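PDB 3EL6: erythromycin dehydratase from Saccharopolyspora erythraea, which probably removes water from a beta-hydroxyacyl intermediate bound to the acyl carrier protein, as the dehydratase domain of the modular polyketide synthase that builds the erythromycin macrolide ring. Local coordinates for residues A43-V46 with G51-F54; D180-G185 with L237-L242. One frame throughout, in Å; residues are numbered along the deposited sequence.

Interaction 1: residues A43-V46 with G51-F54; sequences AVDV and GAVF
The strand segments 43-45 and 52-54 run antiparallel, their directions 169° apart and their axes 4.6 Å apart at closest approach, with Val44 and Val53 as the hydrogen-bonded pair flanked by the non-hydrogen-bonded pairs Ala43-Phe54 and Asp45-Ala52. Val44 N gives its hydrogen to Val53 O at 2.8 Å, and Val53 N returns one to Val44 O at the same length. Nearer the turn, Val46 N reaches Gly51 O at 3.0 Å; the N-H aims straight at the oxygen (177°) but comes from above the carbonyl plane. This is the beta hairpin of strands 40-45 and 52-58, near one end of the double hotdog fold, one strand in from 33-34. On one face, the methyl of Ala43 lies obliquely against the Phe54 ring, CB 3.5 Å from CD2. With CG anti to the carbonyl carbon (chi1 -59°), the Phe54 ring is carried toward Ala43; it also packs on Ala89 and Val93 of helix 79-93. Farther along this face Asp45 OD1 passes Ala52 CB at 3.8 Å, while its charge is met by a salt bridge to Arg33. Val44 and Val53 project from the other face toward the second subunit, where Val44 packs on Arg117 and Val53 on Val46 of that chain; Arg117 of the second subunit also hydrogen-bonds Asp45 O.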
ATOM      1  N   ALA A  43       3.152  -8.471   0.604  1.00 23.74           N
ATOM      2  CA  ALA A  43       3.237  -7.273   1.397  1.00 24.12           C
ATOM      3  C   ALA A  43       3.887  -6.174   0.526  1.00 23.93           C
ATOM      4  O   ALA A  43       4.790  -6.460  -0.314  1.00 24.46           O
ATOM      5  CB  ALA A  43       4.038  -7.520   2.639  1.00 25.61           C
ATOM      6  N   VAL A  44       3.464  -4.929   0.746  1.00 22.97           N
ATOM      7  CA  VAL A  44       4.061  -3.773   0.034  1.00 23.78           C
ATOM      8  C   VAL A  44       4.315  -2.631   1.021  1.00 22.24           C
ATOM      9  O   VAL A  44       3.384  -2.147   1.652  1.00 21.86           O
ATOM     10  CB  VAL A  44       3.136  -3.232  -1.099  1.00 23.64           C
ATOM     11  CG1 VAL A  44       3.917  -2.298  -2.013  1.00 27.75           C
ATOM     12  CG2 VAL A  44       2.629  -4.379  -1.890  1.00 28.06           C
ATOM     13  N   ASP A  45       5.564  -2.187   1.113  1.00 23.12           N
ATOM     14  CA  ASP A  45       5.908  -1.060   1.968  1.00 23.94           C
ATOM     15  C   ASP A  45       5.492   0.257   1.365  1.00 24.59           C
ATOM     16  O   ASP A  45       5.543   0.414   0.139  1.00 24.75           O
ATOM     17  CB  ASP A  45       7.413  -1.014   2.178  1.00 24.26           C
ATOM     18  CG  ASP A  45       7.908  -2.103   3.094  1.00 30.91           C
ATOM     19  OD1 ASP A  45       7.109  -2.609   3.908  1.00 33.67           O
ATOM     20  OD2 ASP A  45       9.108  -2.463   2.986  1.00 37.78           O
ATOM     21  N   VAL A  46       5.178   1.215   2.229  1.00 23.34           N
ATOM     22  CA  VAL A  46       4.951   2.605   1.843  1.00 23.10           C
ATOM     23  C   VAL A  46       6.187   3.336   2.334  1.00 24.92           C
ATOM     24  O   VAL A  46       6.322   3.619   3.513  1.00 23.61           O
ATOM     25  CB  VAL A  46       3.727   3.176   2.581  1.00 24.16           C
ATOM     26  CG1 VAL A  46       3.555   4.703   2.241  1.00 26.18           C
ATOM     27  CG2 VAL A  46       2.498   2.381   2.218  1.00 26.08           C
ATOM     28  N   GLY A  51       4.844   2.707   6.792  1.00 27.27           N
ATOM     29  CA  GLY A  51       3.742   1.729   6.853  1.00 25.16           C
ATOM     30  C   GLY A  51       3.807   0.660   5.761  1.00 22.76           C
ATOM     31  O   GLY A  51       4.835   0.472   5.070  1.00 21.53           O
ATOM     32  N   ALA A  52       2.697  -0.062   5.582  1.00 21.70           N
ATOM     33  CA  ALA A  52       2.702  -1.156   4.684  1.00 20.71           C
ATOM     34  C   ALA A  52       1.293  -1.630   4.424  1.00 21.34           C
ATOM     35  O   ALA A  52       0.413  -1.393   5.249  1.00 22.75           O
ATOM     36  CB  ALA A  52       3.556  -2.291   5.234  1.00 22.04           C
ATOM     37  N   VAL A  53       1.076  -2.287   3.276  1.00 20.73           N
ATOM     38  CA  VAL A  53      -0.210  -2.932   2.999  1.00 21.33           C
ATOM     39  C   VAL A  53       0.005  -4.433   2.752  1.00 21.50           C
ATOM     40  O   VAL A  53       0.927  -4.826   2.035  1.00 21.97           O
ATOM     41  CB  VAL A  53      -0.934  -2.308   1.761  1.00 21.97           C
ATOM     42  CG1 VAL A  53      -2.339  -2.931   1.569  1.00 23.15           C
ATOM     43  CG2 VAL A  53      -1.013  -0.783   1.935  1.00 21.48           C
ATOM     44  N   PHE A  54      -0.844  -5.242   3.360  1.00 22.65           N
ATOM     45  CA  PHE A  54      -0.708  -6.729   3.318  1.00 23.01           C
ATOM     46  C   PHE A  54      -1.944  -7.311   2.702  1.00 25.29           C
ATOM     47  O   PHE A  54      -3.053  -6.873   3.076  1.00 27.22           O
ATOM     48  CB  PHE A  54      -0.569  -7.280   4.781  1.00 21.99           C
ATOM     49  CG  PHE A  54       0.613  -6.713   5.517  1.00 22.76           C
ATOM     50  CD1 PHE A  54       0.493  -5.546   6.296  1.00 21.47           C
ATOM     51  CD2 PHE A  54       1.876  -7.354   5.431  1.00 19.92           C
ATOM     52  CE1 PHE A  54       1.613  -4.996   6.969  1.00 21.31           C
ATOM     53  CE2 PHE A  54       3.002  -6.803   6.114  1.00 22.23           C
ATOM     54  CZ  PHE A  54       2.860  -5.632   6.888  1.00 20.68           C
TER

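Interaction 2: residues D180-G185 with L237-L242; sequences DDHYDG and LSLGAL
His182 reaches from the first turn of helix 182-188 to Ser238 and Leu239, and its imidazole is the one group of 180-185 that touches 237-242. The backbones stay well apart, with 9.0 Å between the CA atoms of His182 and Leu239, and the ring bridges that gap because CG lies anti to the backbone N (chi1 176°), extending the side chain toward the loop. Its leading atom is CE1. Ser238 OG meets the ring at the edge, close to its plane, 3.1 Å from CE1; NE2 is farther from the same oxygen, at 3.5 Å. The serine hydroxyl has a firmer partner just upstream, Gln235 O at the end of helix 227-235, whose hydrogen bond ties down the group that faces the histidine. Leu239 brings one methyl, CD2, obliquely against the same corner of the imidazole, 3.5 Å from CE1 and 3.6 Å from ND1. The His182 and Leu239 side chains cross at about a right angle, and CE1 is the ring atom closest to both hydroxyl and methyl. At the back of the ring, CD2 of His182 sits 3.6 Å above the plane of the Tyr183 ring, over its centre. Only 99 Å² is buried in all, a light contact at the surface of the second, C-terminal hotdog half. Around it, His182 and Leu239 both lean on strand 200-206, through Leu200 and Ala203, and Tyr183 OH hydrogen-bonds Gln235 OE1 and Leu200 N, so helix 182-188, the end of helix 227-235 and that strand meet here.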
ATOM      1  N   ASP A 180     -15.793 -32.260  31.048  1.00 35.67           N
ATOM      2  CA  ASP A 180     -16.474 -33.297  30.266  1.00 38.25           C
ATOM      3  C   ASP A 180     -17.586 -32.819  29.332  1.00 38.31           C
ATOM      4  O   ASP A 180     -17.583 -33.139  28.127  1.00 38.84           O
ATOM      5  CB  ASP A 180     -16.895 -34.450  31.186  1.00 39.73           C
ATOM      6  CG  ASP A 180     -15.815 -34.762  32.195  1.00 45.00           C
ATOM      7  OD1 ASP A 180     -15.863 -34.251  33.354  1.00 43.27           O
ATOM      8  OD2 ASP A 180     -14.847 -35.448  31.785  1.00 54.64           O
ATOM      9  N   ASP A 181     -18.543 -32.067  29.822  1.00 38.00           N
ATOM     10  CA  ASP A 181     -19.553 -31.634  28.857  1.00 39.14           C
ATOM     11  C   ASP A 181     -19.383 -30.154  28.507  1.00 36.90           C
ATOM     12  O   ASP A 181     -20.346 -29.467  28.172  1.00 36.20           O
ATOM     13  CB  ASP A 181     -20.955 -31.886  29.391  1.00 41.58           C
ATOM     14  CG  ASP A 181     -21.118 -31.375  30.800  1.00 48.83           C
ATOM     15  OD1 ASP A 181     -20.779 -30.169  31.021  1.00 55.36           O
ATOM     16  OD2 ASP A 181     -21.553 -32.189  31.677  1.00 55.89           O
ATOM     17  N   HIS A 182     -18.155 -29.665  28.624  1.00 35.02           N
ATOM     18  CA  HIS A 182     -17.909 -28.240  28.336  1.00 33.19           C
ATOM     19  C   HIS A 182     -18.365 -27.890  26.918  1.00 31.98           C
ATOM     20  O   HIS A 182     -19.136 -26.961  26.740  1.00 31.99           O
ATOM     21  CB  HIS A 182     -16.417 -27.897  28.529  1.00 33.23           C
ATOM     22  CG  HIS A 182     -16.089 -26.479  28.161  1.00 32.41           C
ATOM     23  ND1 HIS A 182     -16.412 -25.411  28.964  1.00 32.45           N
ATOM     24  CD2 HIS A 182     -15.542 -25.952  27.036  1.00 32.41           C
ATOM     25  CE1 HIS A 182     -16.034 -24.280  28.376  1.00 33.45           C
ATOM     26  NE2 HIS A 182     -15.502 -24.584  27.202  1.00 28.93           N
ATOM     27  N   TYR A 183     -17.890 -28.635  25.916  1.00 31.17           N
ATOM     28  CA  TYR A 183     -18.160 -28.297  24.503  1.00 31.99           C
ATOM     29  C   TYR A 183     -19.589 -28.669  24.106  1.00 34.59           C
ATOM     30  O   TYR A 183     -20.220 -27.997  23.273  1.00 33.68           O
ATOM     31  CB  TYR A 183     -17.103 -28.909  23.563  1.00 31.45           C
ATOM     32  CG  TYR A 183     -15.764 -28.189  23.694  1.00 29.02           C
ATOM     33  CD1 TYR A 183     -15.614 -26.877  23.209  1.00 26.18           C
ATOM     34  CD2 TYR A 183     -14.689 -28.782  24.371  1.00 25.63           C
ATOM     35  CE1 TYR A 183     -14.402 -26.177  23.377  1.00 26.68           C
ATOM     36  CE2 TYR A 183     -13.462 -28.088  24.545  1.00 26.60           C
ATOM     37  CZ  TYR A 183     -13.344 -26.790  24.029  1.00 25.69           C
ATOM     38  OH  TYR A 183     -12.172 -26.134  24.196  1.00 24.64           O
ATOM     39  N   ASP A 184     -20.107 -29.727  24.744  1.00 36.92           N
ATOM     40  CA  ASP A 184     -21.521 -30.111  24.578  1.00 40.13           C
ATOM     41  C   ASP A 184     -22.419 -28.992  25.056  1.00 39.73           C
ATOM     42  O   ASP A 184     -23.317 -28.554  24.340  1.00 40.99           O
ATOM     43  CB  ASP A 184     -21.845 -31.395  25.346  1.00 41.46           C
ATOM     44  CG  ASP A 184     -21.150 -32.621  24.773  1.00 46.10           C
ATOM     45  OD1 ASP A 184     -20.946 -32.666  23.541  1.00 50.73           O
ATOM     46  OD2 ASP A 184     -20.806 -33.558  25.563  1.00 52.65           O
ATOM     47  N   GLY A 185     -22.179 -28.525  26.273  1.00 40.51           N
ATOM     48  CA  GLY A 185     -22.891 -27.377  26.815  1.00 40.26           C
ATOM     49  C   GLY A 185     -22.862 -26.190  25.857  1.00 40.90           C
ATOM     50  O   GLY A 185     -23.904 -25.573  25.561  1.00 40.59           O
ATOM     51  N   LEU A 237     -11.946 -17.727  29.101  1.00 28.89           N
ATOM     52  CA  LEU A 237     -12.872 -16.790  29.729  1.00 30.16           C
ATOM     53  C   LEU A 237     -14.218 -17.442  30.008  1.00 31.73           C
ATOM     54  O   LEU A 237     -14.972 -16.970  30.880  1.00 33.40           O
ATOM     55  CB  LEU A 237     -13.086 -15.524  28.876  1.00 28.85           C
ATOM     56  CG  LEU A 237     -12.056 -14.392  29.171  1.00 31.59           C
ATOM     57  CD1 LEU A 237     -10.649 -14.804  28.934  1.00 26.73           C
ATOM     58  CD2 LEU A 237     -12.370 -13.068  28.361  1.00 30.06           C
ATOM     59  N   SER A 238     -14.547 -18.507  29.277  1.00 32.18           N
ATOM     60  CA  SER A 238     -15.801 -19.203  29.509  1.00 33.20           C
ATOM     61  C   SER A 238     -15.805 -20.023  30.812  1.00 34.86           C
ATOM     62  O   SER A 238     -16.875 -20.425  31.284  1.00 35.28           O
ATOM     63  CB  SER A 238     -16.161 -20.100  28.317  1.00 34.12           C
ATOM     64  OG  SER A 238     -15.377 -21.301  28.319  1.00 34.74           O
ATOM     65  N   LEU A 239     -14.636 -20.242  31.398  1.00 34.55           N
ATOM     66  CA  LEU A 239     -14.507 -21.107  32.579  1.00 36.05           C
ATOM     67  C   LEU A 239     -14.609 -20.354  33.913  1.00 38.01           C
ATOM     68  O   LEU A 239     -14.645 -20.977  34.983  1.00 38.19           O
ATOM     69  CB  LEU A 239     -13.173 -21.853  32.542  1.00 33.63           C
ATOM     70  CG  LEU A 239     -12.952 -22.763  31.323  1.00 33.87           C
ATOM     71  CD1 LEU A 239     -11.561 -23.395  31.369  1.00 29.51           C
ATOM     72  CD2 LEU A 239     -14.053 -23.821  31.241  1.00 33.19           C
ATOM     73  N   GLY A 240     -14.613 -19.025  33.850  1.00 39.86           N
ATOM     74  CA  GLY A 240     -14.554 -18.202  35.056  1.00 43.00           C
ATOM     75  C   GLY A 240     -15.909 -17.597  35.361  1.00 45.47           C
ATOM     76  O   GLY A 240     -16.932 -18.020  34.797  1.00 45.40           O
ATOM     77  N   ALA A 241     -15.919 -16.597  36.238  1.00 48.80           N
ATOM     78  CA  ALA A 241     -17.156 -15.888  36.580  1.00 52.09           C
ATOM     79  C   ALA A 241     -17.794 -15.315  35.320  1.00 54.31           C
ATOM     80  O   ALA A 241     -18.957 -14.929  35.323  1.00 54.85           O
ATOM     81  CB  ALA A 241     -16.882 -14.780  37.583  1.00 52.08           C
ATOM     82  N   LEU A 242     -17.044 -15.260  34.226  1.00 56.86           N
ATOM     83  CA  LEU A 242     -17.625 -14.717  32.994  1.00 59.09           C
ATOM     84  C   LEU A 242     -18.609 -15.659  32.309  1.00 61.29           C
ATOM     85  O   LEU A 242     -19.675 -15.222  31.872  1.00 61.91           O
ATOM     86  CB  LEU A 242     -16.541 -14.252  32.005  1.00 59.05           C
ATOM     87  CG  LEU A 242     -16.164 -12.767  32.077  1.00 57.27           C
ATOM     88  CD1 LEU A 242     -15.788 -12.376  33.488  1.00 58.11           C
ATOM     89  CD2 LEU A 242     -15.042 -12.443  31.114  1.00 55.47           C
TER

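Overall arrangement
Interaction 1 comes first along the chain and closes before interaction 2 opens. The two lie on opposite sides of the chain's centre, their own centres 40 Å apart and their nearest atoms about 27 Å apart, so they do not touch. Each belongs to a different half of the double hotdog: the hairpin of 43-46 with 51-54 is formed from neighbouring strands and packs on helix 79-93, whereas 180-185 with 237-242 brings together a helix and a loop separated by 51 residues, beside strand 200-206. Interaction 1 is buried and lies at the subunit interface, while interaction 2 is a surface contact that joins parts within one subunit and that no other chain of the assembly touches.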